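Local coordinates for protein diguanylate cyclase/phosphodiesterase (Caldicellulosiruptor saccharolyticus, PDB 3MTK) that probably takes part in cyclic di-GMP turnover, this chain being the GGDEF domain of a longer protein that also carries PAS and EAL domains, at residues Val121-Gln129 / Ala151-Phe162; Tyr38-Asp46 / Met141-Lys152. All coordinates share one frame; numbering follows the deposited sequence.

How the interactions relate
Reading from the N terminus, residues Tyr38-Asp46 come first, on strand 37-44, and wait 94 residues for their partner, Met141-Lys152 on helix 137-154; interaction 2 closes that long loop. Val121-Gln129 lies inside it and pairs further on with Ala151-Phe162, so interaction 1 closes a shorter loop of 21 residues, mostly helix. The two loops cross: their segments alternate along the chain, and Ala151 and Lys152 belong to both. Strands 37-44 and 123-129 are antiparallel neighbours in one sheet, with Ala128 N 2.7 Å from Leu39 O. Interaction 1 adds strand 159-163 to that sheet, while interaction 2 lays the connecting helix across it.

Interaction 1. Residues Val121-Gln129 / Ala151-Phe162; sequences VNFNIGAAQ and AKEEGLNEYVIF
Asn122 and Asn157 set their amides nearly perpendicular, the planes 79° apart, with Asn122 ND2 3.1 Å from Asn157 OD1 at an angle too poor for a hydrogen bond. Asn157 ND2 also lies at the edge of the Phe123 ring, near its plane. The Asn122 amide swings beside its own backbone N (chi1 -74°), which turns the amide toward Leu156, with OD1 3.1 Å from Leu156 CD1, the two side chains crossing at about a right angle. An alanine here has no amide for Leu156 CD1 and Asn157 OD1 to meet, and would probably leave a gap beside Leu156 and the Asn157 amide freer to turn. Further in, Asn124 packs into the helix end, its CB 3.8 Å from Lys152 CG. The chain leaves the helix at Gly155, whose positive phi would jam a CB against the carbonyl oxygen of Glu154, hence glycine, and Asn157 N then bonds to Phe123 O (2.7 Å). Beyond this loop, strands 123-129 and 159-162 run parallel, their axes 15° apart: Val160 N bonds to Ile125 O (2.9 Å), and Phe162 N to Ala127 O (2.8 Å). Ile125 and Tyr159 meet through their CB atoms, 3.7 Å apart, while the tyrosine ring leads off to helix 97-108, where its hydroxyl bonds to Glu102. Strand 123-129, helix 137-154 and strand 159-163 together make a beta-alpha-beta crossover in the sheet of the GGDEF domain.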
loop_
_atom_site.group_PDB
_atom_site.type_symbol
_atom_site.label_atom_id
_atom_site.label_comp_id
_atom_site.label_asym_id
_atom_site.label_seq_id
_atom_site.Cartn_x
_atom_site.Cartn_y
_atom_site.Cartn_z
ATOM N N VAL A 121 14.299 -4.283 -2.129
ATOM C CA VAL A 121 13.520 -3.454 -3.030
ATOM C C VAL A 121 13.280 -2.095 -2.424
ATOM O O VAL A 121 13.412 -1.917 -1.223
ATOM C CB VAL A 121 12.151 -4.062 -3.318
ATOM C CG1 VAL A 121 12.295 -5.256 -4.231
ATOM C CG2 VAL A 121 11.495 -4.451 -2.011
ATOM N N ASN A 122 12.918 -1.145 -3.272
ATOM C CA ASN A 122 12.629 0.212 -2.851
ATOM C C ASN A 122 11.145 0.462 -2.960
ATOM O O ASN A 122 10.454 -0.236 -3.700
ATOM C CB ASN A 122 13.381 1.197 -3.725
ATOM C CG ASN A 122 14.847 1.219 -3.406
ATOM O OD1 ASN A 122 15.680 1.508 -4.262
ATOM N ND2 ASN A 122 15.174 0.921 -2.154
ATOM N N PHE A 123 10.667 1.457 -2.215
ATOM C CA PHE A 123 9.251 1.800 -2.199
ATOM C C PHE A 123 9.065 3.305 -2.163
ATOM O O PHE A 123 10.026 4.067 -2.112
ATOM C CB PHE A 123 8.558 1.237 -0.945
ATOM C CG PHE A 123 8.723 -0.258 -0.746
ATOM C CD1 PHE A 123 9.919 -0.785 -0.270
ATOM C CD2 PHE A 123 7.678 -1.122 -1.011
ATOM C CE1 PHE A 123 10.069 -2.154 -0.062
ATOM C CE2 PHE A 123 7.814 -2.492 -0.804
ATOM C CZ PHE A 123 9.013 -3.008 -0.328
ATOM N N ASN A 124 7.800 3.707 -2.185
ATOM C CA ASN A 124 7.382 5.091 -2.071
ATOM C C ASN A 124 5.984 5.014 -1.487
ATOM O O ASN A 124 5.240 4.052 -1.743
ATOM C CB ASN A 124 7.398 5.804 -3.416
ATOM C CG ASN A 124 8.702 6.564 -3.642
ATOM O OD1 ASN A 124 8.997 7.547 -2.938
ATOM N ND2 ASN A 124 9.497 6.104 -4.602
ATOM N N ILE A 125 5.638 6.003 -0.673
ATOM C CA ILE A 125 4.349 5.999 -0.016
ATOM C C ILE A 125 3.589 7.309 -0.109
ATOM O O ILE A 125 4.139 8.379 0.147
ATOM C CB ILE A 125 4.516 5.611 1.468
ATOM C CG1 ILE A 125 4.791 4.111 1.567
ATOM C CG2 ILE A 125 3.288 5.990 2.262
ATOM C CD1 ILE A 125 5.056 3.619 2.993
ATOM N N GLY A 126 2.321 7.201 -0.488
ATOM C CA GLY A 126 1.461 8.360 -0.583
ATOM C C GLY A 126 0.324 8.098 0.386
ATOM O O GLY A 126 -0.275 7.017 0.361
ATOM N N ALA A 127 0.026 9.059 1.251
ATOM C CA ALA A 127 -1.049 8.864 2.226
ATOM C C ALA A 127 -2.023 10.038 2.277
ATOM O O ALA A 127 -1.673 11.165 1.928
ATOM C CB ALA A 127 -0.450 8.617 3.610
ATOM N N ALA A 128 -3.249 9.772 2.717
ATOM C CA ALA A 128 -4.248 10.831 2.798
ATOM C C ALA A 128 -5.265 10.639 3.931
ATOM O O ALA A 128 -5.794 9.546 4.135
ATOM C CB ALA A 128 -4.968 10.955 1.465
ATOM N N GLN A 129 -5.515 11.719 4.665
ATOM C CA GLN A 129 -6.471 11.735 5.769
ATOM C C GLN A 129 -7.861 11.402 5.231
ATOM O O GLN A 129 -8.406 12.154 4.419
ATOM C CB GLN A 129 -6.504 13.132 6.391
ATOM C CG GLN A 129 -7.406 13.292 7.610
ATOM C CD GLN A 129 -6.646 13.141 8.908
ATOM O OE1 GLN A 129 -5.625 13.801 9.122
ATOM N NE2 GLN A 129 -7.138 12.276 9.787
ATOM N N ALA A 151 5.874 11.974 -3.943
ATOM C CA ALA A 151 6.892 11.246 -3.201
ATOM C C ALA A 151 7.979 10.700 -4.115
ATOM O O ALA A 151 9.159 10.702 -3.757
ATOM C CB ALA A 151 6.246 10.104 -2.396
ATOM N N LYS A 152 7.588 10.231 -5.293
ATOM C CA LYS A 152 8.572 9.683 -6.211
ATOM C C LYS A 152 9.460 10.775 -6.811
ATOM O O LYS A 152 10.619 10.528 -7.134
ATOM C CB LYS A 152 7.881 8.868 -7.298
ATOM C CG LYS A 152 7.146 7.652 -6.747
ATOM C CD LYS A 152 6.704 6.683 -7.848
ATOM C CE LYS A 152 5.701 7.320 -8.792
ATOM N NZ LYS A 152 5.245 6.365 -9.834
ATOM N N GLU A 153 8.925 11.987 -6.942
ATOM C CA GLU A 153 9.707 13.098 -7.474
ATOM C C GLU A 153 10.772 13.400 -6.430
ATOM O O GLU A 153 11.906 13.754 -6.750
ATOM C CB GLU A 153 8.854 14.358 -7.640
ATOM C CG GLU A 153 7.507 14.173 -8.276
ATOM C CD GLU A 153 6.794 15.501 -8.482
ATOM O OE1 GLU A 153 6.812 16.337 -7.551
ATOM O OE2 GLU A 153 6.215 15.709 -9.569
ATOM N N GLU A 154 10.373 13.276 -5.171
ATOM C CA GLU A 154 11.252 13.534 -4.043
ATOM C C GLU A 154 12.379 12.503 -4.012
ATOM O O GLU A 154 13.479 12.781 -3.540
ATOM C CB GLU A 154 10.446 13.464 -2.748
ATOM C CG GLU A 154 10.941 14.384 -1.662
ATOM C CD GLU A 154 10.666 15.836 -1.986
ATOM O OE1 GLU A 154 9.474 16.203 -2.086
ATOM O OE2 GLU A 154 11.636 16.607 -2.144
ATOM N N GLY A 155 12.102 11.307 -4.514
ATOM C CA GLY A 155 13.117 10.269 -4.534
ATOM C C GLY A 155 12.623 8.935 -4.008
ATOM O O GLY A 155 11.489 8.821 -3.543
ATOM N N LEU A 156 13.477 7.919 -4.094
ATOM C CA LEU A 156 13.132 6.588 -3.616
ATOM C C LEU A 156 12.961 6.578 -2.103
ATOM O O LEU A 156 13.621 7.324 -1.391
ATOM C CB LEU A 156 14.223 5.583 -3.988
ATOM C CG LEU A 156 14.461 5.221 -5.454
ATOM C CD1 LEU A 156 15.657 4.281 -5.534
ATOM C CD2 LEU A 156 13.228 4.549 -6.047
ATOM N N ASN A 157 12.063 5.723 -1.626
ATOM C CA ASN A 157 11.821 5.567 -0.201
ATOM C C ASN A 157 11.426 6.851 0.514
ATOM O O ASN A 157 11.832 7.095 1.651
ATOM C CB ASN A 157 13.063 4.974 0.443
ATOM C CG ASN A 157 13.503 3.694 -0.229
ATOM O OD1 ASN A 157 14.684 3.520 -0.522
ATOM N ND2 ASN A 157 12.558 2.786 -0.477
ATOM N N GLU A 158 10.641 7.677 -0.156
ATOM C CA GLU A 158 10.193 8.915 0.437
ATOM C C GLU A 158 8.670 8.797 0.489
ATOM O O GLU A 158 8.078 8.036 -0.273
ATOM C CB GLU A 158 10.632 10.095 -0.436
ATOM C CG GLU A 158 11.273 11.260 0.327
ATOM C CD GLU A 158 12.743 11.039 0.669
ATOM O OE1 GLU A 158 13.565 10.880 -0.255
ATOM O OE2 GLU A 158 13.085 11.040 1.868
ATOM N N TYR A 159 8.039 9.523 1.404
ATOM C CA TYR A 159 6.586 9.479 1.537
ATOM C C TYR A 159 5.984 10.862 1.712
ATOM O O TYR A 159 6.641 11.774 2.215
ATOM C CB TYR A 159 6.184 8.614 2.734
ATOM C CG TYR A 159 6.584 9.190 4.076
ATOM C CD1 TYR A 159 7.822 8.885 4.650
ATOM C CD2 TYR A 159 5.719 10.020 4.782
ATOM C CE1 TYR A 159 8.182 9.388 5.894
ATOM C CE2 TYR A 159 6.064 10.527 6.030
ATOM C CZ TYR A 159 7.299 10.209 6.584
ATOM O OH TYR A 159 7.638 10.698 7.830
ATOM N N VAL A 160 4.729 11.004 1.298
ATOM C CA VAL A 160 4.008 12.267 1.418
ATOM C C VAL A 160 2.591 12.030 1.962
ATOM O O VAL A 160 1.889 11.115 1.520
ATOM C CB VAL A 160 3.899 12.988 0.049
ATOM C CG1 VAL A 160 3.156 14.304 0.217
ATOM C CG2 VAL A 160 5.287 13.237 -0.530
ATOM N N ILE A 161 2.175 12.865 2.914
ATOM C CA ILE A 161 0.846 12.746 3.518
ATOM C C ILE A 161 0.017 13.996 3.270
ATOM O O ILE A 161 0.413 15.084 3.672
ATOM C CB ILE A 161 0.944 12.536 5.037
ATOM C CG1 ILE A 161 1.855 11.341 5.340
ATOM C CG2 ILE A 161 -0.447 12.294 5.618
ATOM C CD1 ILE A 161 2.080 11.109 6.816
ATOM N N PHE A 162 -1.130 13.839 2.609
ATOM C CA PHE A 162 -2.011 14.972 2.317
ATOM C C PHE A 162 -3.125 15.170 3.350
ATOM O O PHE A 162 -3.880 14.247 3.659
ATOM C CB PHE A 162 -2.649 14.826 0.931
ATOM C CG PHE A 162 -1.737 15.192 -0.213
ATOM C CD1 PHE A 162 -0.632 16.019 -0.016
ATOM C CD2 PHE A 162 -2.014 14.742 -1.506
ATOM C CE1 PHE A 162 0.182 16.392 -1.090
ATOM C CE2 PHE A 162 -1.204 15.113 -2.593
ATOM C CZ PHE A 162 -0.106 15.938 -2.379
#

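Interaction 2. Residues Tyr38-Asp46 / Met141-Lys152; sequences YLIFLEVRD and MRRCDLALIKAK
Lys152 NZ is held by both carboxylate oxygens of Glu43: the salt bridge to OE2 spans 3.3 Å, reached on its syn side and 17° out of the carboxylate plane, and the bond to OE1 is weak. Glu43 reaches across because it is extended, with CG anti to the backbone N (chi1 -177°). The lysine's CD lies over the centre of the Arg45 guanidinium, 3.8 Å above its plane. Leu148 bridges to the apolar half, its CD2 4.0 Å from Phe41 CB and also against the Glu43 side chain. The Phe41 ring takes Cys144 CB over one face, a CH-pi contact 3.7 Å from the centroid, and the sulfur stands over that face as well. Cys144 SG also lies 3.2 Å from Leu39 O and packs on Leu39 CG. The side chain of Met141, a selenomethionine, runs at about a right angle to that of Phe41 and brings CE to 3.6 Å from Phe41 CZ. Arg87 forms a salt bridge with Asp145 and pairs weakly with Glu43. Helix 137-154 is fixed to strand 37-44 by buried apolar packing at one end and the Glu43-Lys152 salt bridge at the other, where Glu43 probably eases the closeness of Lys152 and Arg45.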
loop_
_atom_site.group_PDB
_atom_site.type_symbol
_atom_site.label_atom_id
_atom_site.label_comp_id
_atom_site.label_asym_id
_atom_site.label_seq_id
_atom_site.Cartn_x
_atom_site.Cartn_y
_atom_site.Cartn_z
ATOM N N TYR A 38 -6.287 6.931 8.023
ATOM C CA TYR A 38 -5.671 7.299 6.761
ATOM C C TYR A 38 -5.670 6.233 5.679
ATOM O O TYR A 38 -5.671 5.034 5.957
ATOM C CB TYR A 38 -4.218 7.733 6.988
ATOM C CG TYR A 38 -4.037 8.898 7.928
ATOM C CD1 TYR A 38 -4.210 8.747 9.305
ATOM C CD2 TYR A 38 -3.693 10.158 7.441
ATOM C CE1 TYR A 38 -4.048 9.824 10.171
ATOM C CE2 TYR A 38 -3.528 11.240 8.300
ATOM C CZ TYR A 38 -3.708 11.065 9.661
ATOM O OH TYR A 38 -3.544 12.133 10.508
ATOM N N LEU A 39 -5.672 6.694 4.435
ATOM C CA LEU A 39 -5.584 5.813 3.284
ATOM C C LEU A 39 -4.115 5.953 2.902
ATOM O O LEU A 39 -3.599 7.074 2.828
ATOM C CB LEU A 39 -6.454 6.311 2.131
ATOM C CG LEU A 39 -6.348 5.467 0.855
ATOM C CD1 LEU A 39 -6.775 4.042 1.144
ATOM C CD2 LEU A 39 -7.208 6.067 -0.237
ATOM N N ILE A 40 -3.438 4.833 2.684
ATOM C CA ILE A 40 -2.029 4.856 2.319
ATOM C C ILE A 40 -1.778 4.017 1.078
ATOM O O ILE A 40 -2.274 2.889 0.960
ATOM C CB ILE A 40 -1.145 4.312 3.466
ATOM C CG1 ILE A 40 -1.397 5.122 4.734
ATOM C CG2 ILE A 40 0.326 4.428 3.099
ATOM C CD1 ILE A 40 -0.900 4.443 5.979
ATOM N N PHE A 41 -1.007 4.588 0.159
ATOM C CA PHE A 41 -0.644 3.936 -1.090
ATOM C C PHE A 41 0.852 3.607 -1.078
ATOM O O PHE A 41 1.690 4.499 -0.928
ATOM C CB PHE A 41 -0.957 4.867 -2.273
ATOM C CG PHE A 41 -2.345 4.709 -2.845
ATOM C CD1 PHE A 41 -3.299 3.914 -2.218
ATOM C CD2 PHE A 41 -2.699 5.373 -4.014
ATOM C CE1 PHE A 41 -4.595 3.785 -2.745
ATOM C CE2 PHE A 41 -3.995 5.252 -4.556
ATOM C CZ PHE A 41 -4.946 4.454 -3.915
ATOM N N LEU A 42 1.192 2.330 -1.209
ATOM C CA LEU A 42 2.597 1.941 -1.238
ATOM C C LEU A 42 2.927 1.388 -2.612
ATOM O O LEU A 42 2.239 0.490 -3.125
ATOM C CB LEU A 42 2.932 0.857 -0.208
ATOM C CG LEU A 42 2.861 1.075 1.293
ATOM C CD1 LEU A 42 1.409 0.936 1.785
ATOM C CD2 LEU A 42 3.723 0.023 1.961
ATOM N N GLU A 43 3.994 1.901 -3.203
ATOM C CA GLU A 43 4.398 1.428 -4.514
ATOM C C GLU A 43 5.757 0.733 -4.448
ATOM O O GLU A 43 6.715 1.260 -3.882
ATOM C CB GLU A 43 4.452 2.596 -5.503
ATOM C CG GLU A 43 4.788 2.163 -6.925
ATOM C CD GLU A 43 4.729 3.300 -7.924
ATOM O OE1 GLU A 43 3.940 4.240 -7.705
ATOM O OE2 GLU A 43 5.457 3.246 -8.936
ATOM N N VAL A 44 5.834 -0.461 -5.019
ATOM C CA VAL A 44 7.089 -1.211 -5.053
ATOM C C VAL A 44 7.854 -0.677 -6.258
ATOM O O VAL A 44 7.398 -0.808 -7.395
ATOM C CB VAL A 44 6.838 -2.713 -5.244
ATOM C CG1 VAL A 44 8.119 -3.472 -5.031
ATOM C CG2 VAL A 44 5.767 -3.192 -4.277
ATOM N N ARG A 45 9.011 -0.071 -6.029
ATOM C CA ARG A 45 9.770 0.501 -7.148
ATOM C C ARG A 45 10.517 -0.492 -8.038
ATOM O O ARG A 45 10.931 -1.565 -7.601
ATOM C CB ARG A 45 10.763 1.547 -6.633
ATOM C CG ARG A 45 10.140 2.677 -5.813
ATOM C CD ARG A 45 9.011 3.353 -6.561
ATOM N NE ARG A 45 9.422 3.816 -7.883
ATOM C CZ ARG A 45 10.138 4.913 -8.110
ATOM N NH1 ARG A 45 10.529 5.682 -7.106
ATOM N NH2 ARG A 45 10.469 5.244 -9.352
ATOM N N ASP A 46 10.663 -0.113 -9.302
ATOM C CA ASP A 46 11.382 -0.891 -10.303
ATOM C C ASP A 46 11.113 -2.386 -10.335
ATOM O O ASP A 46 12.019 -3.189 -10.531
ATOM C CB ASP A 46 12.868 -0.620 -10.140
ATOM C CG ASP A 46 13.165 0.868 -10.087
ATOM O OD1 ASP A 46 12.805 1.581 -11.053
ATOM O OD2 ASP A 46 13.740 1.327 -9.071
HETATM N N MSE A 141 -8.821 8.252 -3.313
HETATM C CA MSE A 141 -7.838 7.439 -3.993
HETATM C C MSE A 141 -7.034 8.316 -4.928
HETATM O O MSE A 141 -5.845 8.094 -5.129
HETATM C CB MSE A 141 -8.527 6.324 -4.760
HETATM C CG MSE A 141 -9.192 5.356 -3.840
HETATM SE SE MSE A 141 -9.753 3.801 -4.778
HETATM C CE MSE A 141 -8.012 3.192 -5.385
ATOM N N ARG A 142 -7.689 9.319 -5.500
ATOM C CA ARG A 142 -7.001 10.244 -6.384
ATOM C C ARG A 142 -6.010 11.024 -5.535
ATOM O O ARG A 142 -4.849 11.173 -5.897
ATOM C CB ARG A 142 -7.996 11.198 -7.032
ATOM C CG ARG A 142 -8.866 10.543 -8.072
ATOM C CD ARG A 142 -9.875 11.518 -8.643
ATOM N NE ARG A 142 -10.433 11.013 -9.895
ATOM C CZ ARG A 142 -11.445 11.571 -10.547
ATOM N NH1 ARG A 142 -12.023 12.659 -10.067
ATOM N NH2 ARG A 142 -11.871 11.044 -11.685
ATOM N N ARG A 143 -6.464 11.498 -4.382
ATOM C CA ARG A 143 -5.590 12.262 -3.512
ATOM C C ARG A 143 -4.346 11.492 -3.081
ATOM O O ARG A 143 -3.263 12.065 -2.973
ATOM C CB ARG A 143 -6.337 12.724 -2.279
ATOM C CG ARG A 143 -5.536 13.710 -1.464
ATOM C CD ARG A 143 -6.393 14.254 -0.367
ATOM N NE ARG A 143 -7.650 14.751 -0.903
ATOM C CZ ARG A 143 -8.725 14.972 -0.162
ATOM N NH1 ARG A 143 -8.683 14.734 1.144
ATOM N NH2 ARG A 143 -9.835 15.431 -0.721
ATOM N N CYS A 144 -4.506 10.200 -2.818
ATOM C CA CYS A 144 -3.383 9.374 -2.409
ATOM C C CYS A 144 -2.433 9.240 -3.566
ATOM O O CYS A 144 -1.215 9.295 -3.408
ATOM C CB CYS A 144 -3.853 7.989 -2.002
ATOM S SG CYS A 144 -3.773 7.742 -0.250
ATOM N N ASP A 145 -3.014 9.061 -4.740
ATOM C CA ASP A 145 -2.246 8.905 -5.949
ATOM C C ASP A 145 -1.321 10.101 -6.143
ATOM O O ASP A 145 -0.149 9.929 -6.478
ATOM C CB ASP A 145 -3.189 8.759 -7.141
ATOM C CG ASP A 145 -2.464 8.367 -8.405
ATOM O OD1 ASP A 145 -1.895 7.257 -8.433
ATOM O OD2 ASP A 145 -2.458 9.166 -9.367
ATOM N N LEU A 146 -1.844 11.305 -5.914
ATOM C CA LEU A 146 -1.052 12.530 -6.087
ATOM C C LEU A 146 0.135 12.544 -5.127
ATOM O O LEU A 146 1.254 12.882 -5.505
ATOM C CB LEU A 146 -1.915 13.772 -5.847
ATOM C CG LEU A 146 -1.886 14.919 -6.868
ATOM C CD1 LEU A 146 -2.719 16.086 -6.315
ATOM C CD2 LEU A 146 -0.457 15.380 -7.145
ATOM N N ALA A 147 -0.128 12.175 -3.881
ATOM C CA ALA A 147 0.903 12.129 -2.855
ATOM C C ALA A 147 2.017 11.165 -3.268
ATOM O O ALA A 147 3.204 11.441 -3.077
ATOM C CB ALA A 147 0.289 11.684 -1.533
ATOM N N LEU A 148 1.628 10.032 -3.837
ATOM C CA LEU A 148 2.595 9.034 -4.269
ATOM C C LEU A 148 3.478 9.636 -5.366
ATOM O O LEU A 148 4.698 9.470 -5.364
ATOM C CB LEU A 148 1.847 7.801 -4.768
ATOM C CG LEU A 148 2.661 6.550 -5.037
ATOM C CD1 LEU A 148 3.601 6.251 -3.863
ATOM C CD2 LEU A 148 1.680 5.401 -5.282
ATOM N N ILE A 149 2.851 10.357 -6.287
ATOM C CA ILE A 149 3.580 11.008 -7.364
ATOM C C ILE A 149 4.578 12.005 -6.754
ATOM O O ILE A 149 5.761 12.007 -7.093
ATOM C CB ILE A 149 2.604 11.750 -8.311
ATOM C CG1 ILE A 149 1.646 10.740 -8.955
ATOM C CG2 ILE A 149 3.377 12.510 -9.382
ATOM C CD1 ILE A 149 0.542 11.354 -9.801
ATOM N N LYS A 150 4.101 12.837 -5.839
ATOM C CA LYS A 150 4.960 13.831 -5.199
ATOM C C LYS A 150 6.123 13.167 -4.474
ATOM O O LYS A 150 7.222 13.724 -4.395
ATOM C CB LYS A 150 4.152 14.661 -4.195
ATOM C CG LYS A 150 2.931 15.356 -4.785
ATOM C CD LYS A 150 3.315 16.447 -5.783
ATOM C CE LYS A 150 2.087 17.207 -6.281
ATOM N NZ LYS A 150 2.414 18.224 -7.331
ATOM N N ALA A 151 5.874 11.974 -3.943
ATOM C CA ALA A 151 6.892 11.246 -3.201
ATOM C C ALA A 151 7.979 10.700 -4.115
ATOM O O ALA A 151 9.159 10.702 -3.757
ATOM C CB ALA A 151 6.246 10.104 -2.396
ATOM N N LYS A 152 7.588 10.231 -5.293
ATOM C CA LYS A 152 8.572 9.683 -6.211
ATOM C C LYS A 152 9.460 10.775 -6.811
ATOM O O LYS A 152 10.619 10.528 -7.134
ATOM C CB LYS A 152 7.881 8.868 -7.298
ATOM C CG LYS A 152 7.146 7.652 -6.747
ATOM C CD LYS A 152 6.704 6.683 -7.848
ATOM C CE LYS A 152 5.701 7.320 -8.792
ATOM N NZ LYS A 152 5.245 6.365 -9.834
#